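Local coordinates for protein cytochrome c (Hydrogenophilus thermoluteolus, PDB 2D0S) that probably transfers electrons by way of the iron of a covalently attached heme c, at residues Cys13-Asp17 with Lys18-Gly22; Ala35-Pro38 with Lys39-Lys43; Ala66-Glu69 with Lys70-Trp74. All coordinates share one frame; numbering follows the deposited sequence.

Contact 1: residues Cys13-Asp17 with Lys18-Gly22. With HEC (heme c), chain B.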
loop_
_atom_site.group_PDB
_atom_site.type_symbol
_atom_site.label_atom_id
_atom_site.label_comp_id
_atom_site.label_asym_id
_atom_site.label_seq_id
_atom_site.Cartn_x
_atom_site.Cartn_y
_atom_site.Cartn_z
ATOM N N CYS A 13 3.966 -5.416 -7.203
ATOM C CA CYS A 13 5.109 -5.067 -6.350
ATOM C C CYS A 13 4.965 -5.498 -4.892
ATOM O O CYS A 13 5.866 -5.283 -4.115
ATOM C CB CYS A 13 5.270 -3.566 -6.400
ATOM S SG CYS A 13 5.916 -2.733 -7.885
ATOM N N HIS A 14 3.775 -5.973 -4.510
ATOM C CA HIS A 14 3.454 -6.275 -3.123
ATOM C C HIS A 14 2.704 -7.600 -3.115
ATOM O O HIS A 14 1.806 -7.802 -3.929
ATOM C CB HIS A 14 2.486 -5.222 -2.496
ATOM C CG HIS A 14 3.071 -3.860 -2.309
ATOM N ND1 HIS A 14 3.874 -3.539 -1.232
ATOM C CD2 HIS A 14 2.839 -2.693 -2.963
ATOM C CE1 HIS A 14 4.175 -2.251 -1.275
ATOM N NE2 HIS A 14 3.582 -1.715 -2.332
ATOM N N ALA A 15 2.941 -8.404 -2.094
ATOM C CA ALA A 15 2.153 -9.589 -1.850
ATOM C C ALA A 15 1.698 -9.577 -0.406
ATOM O O ALA A 15 2.257 -8.886 0.417
ATOM C CB ALA A 15 2.993 -10.868 -2.142
ATOM N N ILE A 16 0.702 -10.382 -0.097
ATOM C CA ILE A 16 0.194 -10.489 1.266
ATOM C C ILE A 16 1.294 -10.955 2.247
ATOM O O ILE A 16 1.524 -10.310 3.259
ATOM C CB ILE A 16 -1.086 -11.364 1.316
ATOM C CG1 ILE A 16 -2.189 -10.707 0.460
ATOM C CG2 ILE A 16 -1.572 -11.604 2.779
ATOM C CD1 ILE A 16 -3.518 -11.363 0.592
ATOM N N ASP A 17 1.847 -12.131 1.984
ATOM C CA ASP A 17 2.808 -12.786 2.869
ATOM C C ASP A 17 4.313 -12.863 2.552
ATOM O O ASP A 17 5.064 -13.452 3.307
ATOM C CB ASP A 17 2.217 -14.210 2.992
ATOM C CG ASP A 17 1.299 -14.589 1.773
ATOM O OD1 ASP A 17 0.052 -14.770 2.003
ATOM O OD2 ASP A 17 1.797 -14.597 0.580
ATOM N N LYS A 18 4.748 -12.213 1.471
ATOM C CA LYS A 18 6.184 -12.204 1.146
ATOM C C LYS A 18 6.595 -10.898 0.495
ATOM O O LYS A 18 5.732 -10.107 0.059
ATOM C CB LYS A 18 6.675 -13.385 0.317
ATOM C CG LYS A 18 5.779 -13.762 -0.798
ATOM C CD LYS A 18 5.473 -15.258 -0.736
ATOM C CE LYS A 18 6.619 -16.060 -1.321
ATOM N NZ LYS A 18 7.147 -15.410 -2.585
ATOM N N LYS A 19 7.907 -10.622 0.527
ATOM C CA LYS A 19 8.428 -9.393 -0.061
ATOM C C LYS A 19 8.812 -9.543 -1.534
ATOM O O LYS A 19 9.265 -10.571 -1.970
ATOM C CB LYS A 19 9.565 -8.752 0.772
ATOM C CG LYS A 19 10.471 -9.731 1.422
ATOM C CD LYS A 19 11.973 -9.435 1.147
ATOM C CE LYS A 19 12.777 -10.774 1.062
ATOM N NZ LYS A 19 14.161 -10.694 1.631
ATOM N N LEU A 20 8.545 -8.488 -2.274
ATOM C CA LEU A 20 8.718 -8.423 -3.677
ATOM C C LEU A 20 9.513 -7.141 -3.750
ATOM O O LEU A 20 10.283 -6.863 -2.850
ATOM C CB LEU A 20 7.399 -8.317 -4.429
ATOM C CG LEU A 20 6.340 -9.437 -4.207
ATOM C CD1 LEU A 20 5.382 -9.434 -5.351
ATOM C CD2 LEU A 20 6.952 -10.855 -4.076
ATOM N N VAL A 21 9.210 -6.275 -4.694
ATOM C CA VAL A 21 9.800 -4.944 -4.664
ATOM C C VAL A 21 9.444 -4.144 -3.348
ATOM O O VAL A 21 10.309 -3.435 -2.766
ATOM C CB VAL A 21 9.381 -4.150 -5.876
ATOM C CG1 VAL A 21 10.303 -2.993 -6.084
ATOM C CG2 VAL A 21 9.368 -5.065 -7.112
ATOM N N GLY A 22 8.158 -4.137 -2.974
ATOM C CA GLY A 22 7.727 -3.356 -1.823
ATOM C C GLY A 22 7.479 -4.300 -0.693
ATOM O O GLY A 22 7.507 -5.569 -0.891
HETATM FE FE HEC B . 3.480 0.238 -2.803
HETATM C CHA HEC B . 5.363 1.060 -0.050
HETATM C CHB HEC B . 0.649 0.254 -0.965
HETATM C CHC HEC B . 1.675 -0.019 -5.693
HETATM C CHD HEC B . 6.400 -0.354 -4.582
HETATM N NA HEC B . 3.083 0.561 -0.920
HETATM C C1A HEC B . 4.002 0.890 0.094
HETATM C C2A HEC B . 3.279 1.058 1.333
HETATM C C3A HEC B . 1.975 0.793 1.104
HETATM C C4A HEC B . 1.826 0.499 -0.322
HETATM C CMA HEC B . 0.806 0.852 2.136
HETATM C CAA HEC B . 3.938 1.411 2.701
HETATM C CBA HEC B . 4.105 2.930 2.733
HETATM C CGA HEC B . 5.008 3.371 3.852
HETATM O O1A HEC B . 5.261 2.585 4.791
HETATM O O2A HEC B . 5.442 4.536 3.816
HETATM N NB HEC B . 1.540 0.156 -3.267
HETATM C C1B HEC B . 0.514 0.195 -2.345
HETATM C C2B HEC B . -0.730 0.254 -3.065
HETATM C C3B HEC B . -0.455 0.152 -4.378
HETATM C C4B HEC B . 0.986 0.140 -4.518
HETATM C CMB HEC B . -2.102 0.223 -2.359
HETATM C CAB HEC B . -1.448 0.058 -5.586
HETATM C CBB HEC B . -2.433 1.251 -5.613
HETATM N NC HEC B . 3.950 -0.133 -4.721
HETATM C C1C HEC B . 3.036 -0.213 -5.780
HETATM C C2C HEC B . 3.739 -0.595 -6.982
HETATM C C3C HEC B . 5.076 -0.488 -6.706
HETATM C C4C HEC B . 5.200 -0.335 -5.268
HETATM C CMC HEC B . 3.056 -0.526 -8.365
HETATM C CAC HEC B . 6.343 -0.799 -7.592
HETATM C CBC HEC B . 6.278 -0.482 -9.091
HETATM N ND HEC B . 5.615 0.379 -2.385
HETATM C C1D HEC B . 6.612 0.122 -3.308
HETATM C C2D HEC B . 7.895 0.329 -2.680
HETATM C C3D HEC B . 7.560 0.732 -1.265
HETATM C C4D HEC B . 6.122 0.730 -1.170
HETATM C CMD HEC B . 9.274 0.174 -3.343
HETATM C CAD HEC B . 8.516 1.154 -0.159
HETATM C CBD HEC B . 8.559 2.670 -0.181
HETATM C CGD HEC B . 9.492 3.110 0.934
HETATM O O1D HEC B . 10.510 2.406 1.127
HETATM O O2D HEC B . 9.213 4.152 1.622
HETATM O O HOH W 1 5.677 -7.787 -0.948
#
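The amide of Gly22 reaches back to Cys13 O and closes a loop without regular helix or strand, in a bond of 2.8 Å between Gly22 N and Cys13 O (N-H...O angle 160°). The same carbonyl lies against Leu20, whose CB is 3.4 Å from Cys13 O. A water bridges the turn: it accepts from Ala15 N and donates to Lys18 O and Gly22 O, tying three backbone groups from both halves together. Beside it Ala15 CB touches Leu20 CG at 4.2 Å, while Cys13 CB packs on Val21 CB. This is the end of the Cys-X-X-Cys-His signature of c-type cytochromes, begun by Cys10. Cys13 SG is bonded to HEC CAC at 2.0 Å. His14 NE2 binds HEC FE, the heme iron, at 2.0 Å, with Met57 as the other axial ligand. The imidazole is held from two ends. With CG anti to the carbonyl carbon (chi1 -68°), the ring reaches the metal through NE2, and its ND1 is hydrogen-bonded to Pro23 O, a second-shell bond that, with the iron on NE2, probably sets the rotation of the ring. Gly22 passes close by, its C atom 3.7 Å from His14 ND1. The lack of a side chain matters here, since a beta carbon built onto Gly22 would fall only 2.5 Å from His14 CE1. Gly22 CA also approaches the porphyrin itself, 3.8 Å from HEC C2D.

Contact 2: residues Ala35-Pro38 with Lys39-Lys43. With HEC (heme c), chain B.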
loop_
_atom_site.group_PDB
_atom_site.type_symbol
_atom_site.label_atom_id
_atom_site.label_comp_id
_atom_site.label_asym_id
_atom_site.label_seq_id
_atom_site.Cartn_x
_atom_site.Cartn_y
_atom_site.Cartn_z
ATOM N N ALA A 35 -4.916 4.298 12.627
ATOM C CA ALA A 35 -4.644 5.689 12.960
ATOM C C ALA A 35 -3.939 6.324 11.818
ATOM O O ALA A 35 -3.965 7.551 11.691
ATOM C CB ALA A 35 -3.817 5.815 14.216
ATOM N N ASP A 36 -3.171 5.475 11.079
ATOM C CA ASP A 36 -2.284 5.979 10.012
ATOM C C ASP A 36 -2.840 6.030 8.597
ATOM O O ASP A 36 -2.097 6.194 7.666
ATOM C CB ASP A 36 -1.014 5.100 10.016
ATOM C CG ASP A 36 -0.274 5.157 11.329
ATOM O OD1 ASP A 36 -0.120 4.092 11.963
ATOM O OD2 ASP A 36 0.161 6.274 11.714
ATOM N N VAL A 37 -4.126 5.765 8.438
ATOM C CA VAL A 37 -4.702 5.679 7.101
ATOM C C VAL A 37 -4.441 6.914 6.240
ATOM O O VAL A 37 -4.094 6.770 5.068
ATOM C CB VAL A 37 -6.213 5.351 7.119
ATOM C CG1 VAL A 37 -6.868 5.621 5.690
ATOM C CG2 VAL A 37 -6.436 3.895 7.541
ATOM N N PRO A 38 -4.669 8.143 6.791
ATOM C CA PRO A 38 -4.512 9.342 5.908
ATOM C C PRO A 38 -3.124 9.449 5.381
ATOM O O PRO A 38 -2.936 9.894 4.249
ATOM C CB PRO A 38 -4.784 10.544 6.859
ATOM C CG PRO A 38 -5.592 9.967 8.014
ATOM C CD PRO A 38 -5.169 8.494 8.144
ATOM N N LYS A 39 -2.139 9.132 6.240
ATOM C CA LYS A 39 -0.685 9.189 5.895
ATOM C C LYS A 39 -0.304 8.198 4.786
ATOM O O LYS A 39 0.344 8.560 3.800
ATOM C CB LYS A 39 0.156 8.915 7.169
ATOM C CG LYS A 39 1.642 8.727 6.939
ATOM C CD LYS A 39 2.214 7.528 7.775
ATOM C CE LYS A 39 2.322 7.838 9.279
ATOM N NZ LYS A 39 3.320 8.933 9.517
ATOM N N LEU A 40 -0.793 6.972 4.903
ATOM C CA LEU A 40 -0.502 5.946 3.901
ATOM C C LEU A 40 -1.113 6.264 2.550
ATOM O O LEU A 40 -0.519 5.967 1.503
ATOM C CB LEU A 40 -0.980 4.558 4.387
ATOM C CG LEU A 40 -0.218 4.098 5.598
ATOM C CD1 LEU A 40 -0.794 2.793 6.134
ATOM C CD2 LEU A 40 1.214 3.923 5.205
ATOM N N VAL A 41 -2.353 6.745 2.571
ATOM C CA VAL A 41 -3.023 7.133 1.373
ATOM C C VAL A 41 -2.223 8.188 0.588
ATOM O O VAL A 41 -2.084 8.061 -0.619
ATOM C CB VAL A 41 -4.489 7.647 1.670
ATOM C CG1 VAL A 41 -5.080 8.396 0.437
ATOM C CG2 VAL A 41 -5.389 6.473 2.064
ATOM N N GLU A 42 -1.694 9.210 1.266
ATOM C CA GLU A 42 -0.830 10.220 0.602
ATOM C C GLU A 42 0.445 9.589 -0.009
ATOM O O GLU A 42 0.865 9.944 -1.113
ATOM C CB GLU A 42 -0.436 11.363 1.569
ATOM C CG GLU A 42 -0.941 12.755 1.153
ATOM C CD GLU A 42 -2.456 12.755 0.737
ATOM O OE1 GLU A 42 -3.344 12.457 1.596
ATOM O OE2 GLU A 42 -2.748 13.024 -0.459
ATOM N N LYS A 43 1.044 8.659 0.728
ATOM C CA LYS A 43 2.232 7.933 0.267
ATOM C C LYS A 43 1.963 7.136 -1.057
ATOM O O LYS A 43 2.791 7.086 -1.947
ATOM C CB LYS A 43 2.729 7.001 1.399
ATOM C CG LYS A 43 3.950 6.148 1.050
ATOM C CD LYS A 43 5.150 7.005 0.603
ATOM C CE LYS A 43 6.388 6.133 0.379
ATOM N NZ LYS A 43 7.053 5.715 1.698
HETATM FE FE HEC B . 3.480 0.238 -2.803
HETATM C CHA HEC B . 5.363 1.060 -0.050
HETATM C CHB HEC B . 0.649 0.254 -0.965
HETATM C CHC HEC B . 1.675 -0.019 -5.693
HETATM C CHD HEC B . 6.400 -0.354 -4.582
HETATM N NA HEC B . 3.083 0.561 -0.920
HETATM C C1A HEC B . 4.002 0.890 0.094
HETATM C C2A HEC B . 3.279 1.058 1.333
HETATM C C3A HEC B . 1.975 0.793 1.104
HETATM C C4A HEC B . 1.826 0.499 -0.322
HETATM C CMA HEC B . 0.806 0.852 2.136
HETATM C CAA HEC B . 3.938 1.411 2.701
HETATM C CBA HEC B . 4.105 2.930 2.733
HETATM C CGA HEC B . 5.008 3.371 3.852
HETATM O O1A HEC B . 5.261 2.585 4.791
HETATM O O2A HEC B . 5.442 4.536 3.816
HETATM N NB HEC B . 1.540 0.156 -3.267
HETATM C C1B HEC B . 0.514 0.195 -2.345
HETATM C C2B HEC B . -0.730 0.254 -3.065
HETATM C C3B HEC B . -0.455 0.152 -4.378
HETATM C C4B HEC B . 0.986 0.140 -4.518
HETATM C CMB HEC B . -2.102 0.223 -2.359
HETATM C CAB HEC B . -1.448 0.058 -5.586
HETATM C CBB HEC B . -2.433 1.251 -5.613
HETATM N NC HEC B . 3.950 -0.133 -4.721
HETATM C C1C HEC B . 3.036 -0.213 -5.780
HETATM C C2C HEC B . 3.739 -0.595 -6.982
HETATM C C3C HEC B . 5.076 -0.488 -6.706
HETATM C C4C HEC B . 5.200 -0.335 -5.268
HETATM C CMC HEC B . 3.056 -0.526 -8.365
HETATM C CAC HEC B . 6.343 -0.799 -7.592
HETATM C CBC HEC B . 6.278 -0.482 -9.091
HETATM N ND HEC B . 5.615 0.379 -2.385
HETATM C C1D HEC B . 6.612 0.122 -3.308
HETATM C C2D HEC B . 7.895 0.329 -2.680
HETATM C C3D HEC B . 7.560 0.732 -1.265
HETATM C C4D HEC B . 6.122 0.730 -1.170
HETATM C CMD HEC B . 9.274 0.174 -3.343
HETATM C CAD HEC B . 8.516 1.154 -0.159
HETATM C CBD HEC B . 8.559 2.670 -0.181
HETATM C CGD HEC B . 9.492 3.110 0.934
HETATM O O1D HEC B . 10.510 2.406 1.127
HETATM O O2D HEC B . 9.213 4.152 1.622
HETATM O O HOH W 2 -2.105 9.494 9.523
#
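The carboxylate of Asp36 is touched by Lys39 through one oxygen, OD2, which lies 3.6 Å from Lys39 CE; the carbon stands well off the carboxylate plane, and the two side chains run side by side in the same direction. The other oxygen, OD1, takes a hydrogen bond from Thr33 N. Lys39 leaves the backbone with CG anti to its N (chi1 171°) and then bends at three successive bonds, and the charged ends, Asp36 OD2 and Lys39 NZ, stay 4.7 Å apart, so any attraction between them acts without contact. Asp36 occupies the N-cap position of helix 37-46, although its carboxylate does not cap the helix. Its carbonyl begins the helical pattern instead: Leu40 N donates to Asp36 O at 3.2 Å (N-H...O angle 164°), and Val41 N to Val37 O at 3.0 Å. The next bond, Glu42 N to Pro38 O, is weak. On one side of this first turn Val37 CG1 touches Val41 CG2 at 4.0 Å, and both valines also touch Glu69 of helix 65-75. Leu40 turns to the heme, its CD2 being 3.9 Å from HEC CBA. Lys43, a turn further on, serves the propionates. A bend at chi2 (57°) brings its chain to them, with NZ between the two, and Lys43 NZ donates to both: to HEC O2D at 2.7 Å and to HEC O2A at 2.9 Å, the second approached from well out of that carboxylate's plane. One ammonium bridging two carboxylates probably offsets part of their negative charge. Glu42 turns its own charge elsewhere, with OE2 salt-bridged to Lys45.

Contact 3: residues Ala66-Glu69 with Lys70-Trp74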
loop_
_atom_site.group_PDB
_atom_site.type_symbol
_atom_site.label_atom_id
_atom_site.label_comp_id
_atom_site.label_asym_id
_atom_site.label_seq_id
_atom_site.Cartn_x
_atom_site.Cartn_y
_atom_site.Cartn_z
ATOM N N ALA A 66 -10.400 7.553 -3.303
ATOM C CA ALA A 66 -11.377 6.682 -2.640
ATOM C C ALA A 66 -11.002 5.226 -2.765
ATOM O O ALA A 66 -11.217 4.444 -1.839
ATOM C CB ALA A 66 -12.734 6.914 -3.214
ATOM N N ASP A 67 -10.445 4.846 -3.914
ATOM C CA ASP A 67 -10.018 3.472 -4.113
ATOM C C ASP A 67 -8.793 3.171 -3.342
ATOM O O ASP A 67 -8.717 2.123 -2.702
ATOM C CB ASP A 67 -9.757 3.188 -5.564
ATOM C CG ASP A 67 -11.039 3.141 -6.378
ATOM O OD1 ASP A 67 -12.126 3.062 -5.778
ATOM O OD2 ASP A 67 -10.939 3.139 -7.613
ATOM N N ILE A 68 -7.828 4.095 -3.369
ATOM C CA ILE A 68 -6.627 3.907 -2.597
ATOM C C ILE A 68 -6.982 3.682 -1.115
ATOM O O ILE A 68 -6.488 2.753 -0.489
ATOM C CB ILE A 68 -5.660 5.104 -2.724
ATOM C CG1 ILE A 68 -5.148 5.205 -4.157
ATOM C CG2 ILE A 68 -4.507 4.919 -1.762
ATOM C CD1 ILE A 68 -4.345 6.472 -4.430
ATOM N N GLU A 69 -7.849 4.525 -0.558
ATOM C CA GLU A 69 -8.189 4.386 0.869
ATOM C C GLU A 69 -8.840 3.030 1.197
ATOM O O GLU A 69 -8.508 2.405 2.178
ATOM C CB GLU A 69 -9.078 5.529 1.325
ATOM C CG GLU A 69 -9.408 5.515 2.816
ATOM C CD GLU A 69 -10.488 6.520 3.159
ATOM O OE1 GLU A 69 -11.131 6.372 4.195
ATOM O OE2 GLU A 69 -10.742 7.399 2.339
ATOM N N LYS A 70 -9.763 2.595 0.362
ATOM C CA LYS A 70 -10.284 1.232 0.424
ATOM C C LYS A 70 -9.157 0.150 0.510
ATOM O O LYS A 70 -9.233 -0.769 1.318
ATOM C CB LYS A 70 -11.156 0.986 -0.812
ATOM C CG LYS A 70 -12.287 0.014 -0.638
ATOM C CD LYS A 70 -13.494 0.401 -1.611
ATOM C CE LYS A 70 -14.612 -0.672 -1.633
ATOM N NZ LYS A 70 -14.161 -2.063 -1.169
ATOM N N ILE A 71 -8.158 0.223 -0.367
ATOM C CA ILE A 71 -7.128 -0.819 -0.395
ATOM C C ILE A 71 -6.346 -0.721 0.913
ATOM O O ILE A 71 -6.190 -1.706 1.630
ATOM C CB ILE A 71 -6.204 -0.680 -1.599
ATOM C CG1 ILE A 71 -6.992 -0.903 -2.923
ATOM C CG2 ILE A 71 -4.948 -1.664 -1.457
ATOM C CD1 ILE A 71 -6.246 -0.290 -4.229
ATOM N N VAL A 72 -6.047 0.504 1.320
ATOM C CA VAL A 72 -5.248 0.705 2.497
ATOM C C VAL A 72 -5.936 0.211 3.778
ATOM O O VAL A 72 -5.320 -0.488 4.603
ATOM C CB VAL A 72 -4.755 2.150 2.629
ATOM C CG1 VAL A 72 -4.308 2.417 4.051
ATOM C CG2 VAL A 72 -3.556 2.426 1.617
ATOM N N ARG A 73 -7.232 0.459 3.914
ATOM C CA ARG A 73 -7.921 -0.024 5.121
ATOM C C ARG A 73 -7.956 -1.543 5.137
ATOM O O ARG A 73 -7.853 -2.155 6.187
ATOM C CB ARG A 73 -9.319 0.594 5.260
ATOM C CG ARG A 73 -9.281 2.075 5.530
ATOM C CD ARG A 73 -10.710 2.671 5.883
ATOM N NE ARG A 73 -10.651 4.125 6.051
ATOM C CZ ARG A 73 -10.324 4.738 7.192
ATOM N NH1 ARG A 73 -10.097 4.029 8.274
ATOM N NH2 ARG A 73 -10.284 6.068 7.263
ATOM N N TRP A 74 -8.021 -2.156 3.956
ATOM C CA TRP A 74 -8.000 -3.605 3.865
ATOM C C TRP A 74 -6.605 -4.189 4.228
ATOM O O TRP A 74 -6.511 -5.104 5.018
ATOM C CB TRP A 74 -8.462 -4.073 2.482
ATOM C CG TRP A 74 -8.115 -5.481 2.218
ATOM C CD1 TRP A 74 -8.680 -6.581 2.786
ATOM C CD2 TRP A 74 -7.009 -5.961 1.421
ATOM N NE1 TRP A 74 -8.052 -7.717 2.341
ATOM C CE2 TRP A 74 -7.014 -7.359 1.509
ATOM C CE3 TRP A 74 -6.020 -5.335 0.659
ATOM C CZ2 TRP A 74 -6.058 -8.139 0.888
ATOM C CZ3 TRP A 74 -5.103 -6.087 0.029
ATOM C CH2 TRP A 74 -5.131 -7.490 0.110
#
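Glu69 and Arg73, one helical turn apart, lie side by side, and a single carboxylate oxygen carries their salt bridge. Glu69 OE1 uses its anti lone pair for Arg73 NE at 3.0 Å (158°); Arg73 NH2, at 3.2 Å, comes from the same side but well out of the carboxylate plane, and less straight (140°). OE1 lies in the guanidinium plane, although the carboxylate plane is turned 59° from it. Glu69 gets there with an extended chain, CG trans to the amide nitrogen. An alanine here is likely to leave the Arg73 guanidinium without its carboxylate mate and freer to turn. That is the looser side, with Arg73 and Lys70 exposed and Glu69 partly so; the end of Lys70 leads off, its NZ salt-bridged to Asp1. The inner side is closer packed: Ile71 CG1 rests 3.5 Å from Asp67 O, and Ile68 CG2 meets Val72 CG2 at 4.3 Å, all three apolar residues being buried. Regular backbone bonds run beneath both sides, such as Val72 N to Ile68 O at 2.9 Å. Ile71 touches the heme as well as Leu4 and Ala5 of helix 2-7, the pairing of terminal helices familiar from class I cytochromes c, while Ile68, Glu69 and Arg73 pack on helix 37-46.

How the contacts relate
From the N terminus, helix 2-7 leads into contact 1, the one contact that closes a loop, between helices 2-7 and 25-31. Contact 2 follows at the start of helix 37-46 and contact 3 within helix 65-75. The three come in series along the chain, so none nests in or crosses another. Contacts 1 and 2, centres about 19 Å apart, do not touch but both reach the heme: one supplies a thioether link and one axial ligand, the other bonds to its propionates. Contacts 2 and 3 meet directly, with Val41 CG2 3.7 Å from Glu69 CA and Leu40 CB 4.0 Å from Val72 CG1. Ile16 CD1 lies 4.1 Å from Trp74 CZ2, joining contact 1 to contact 3.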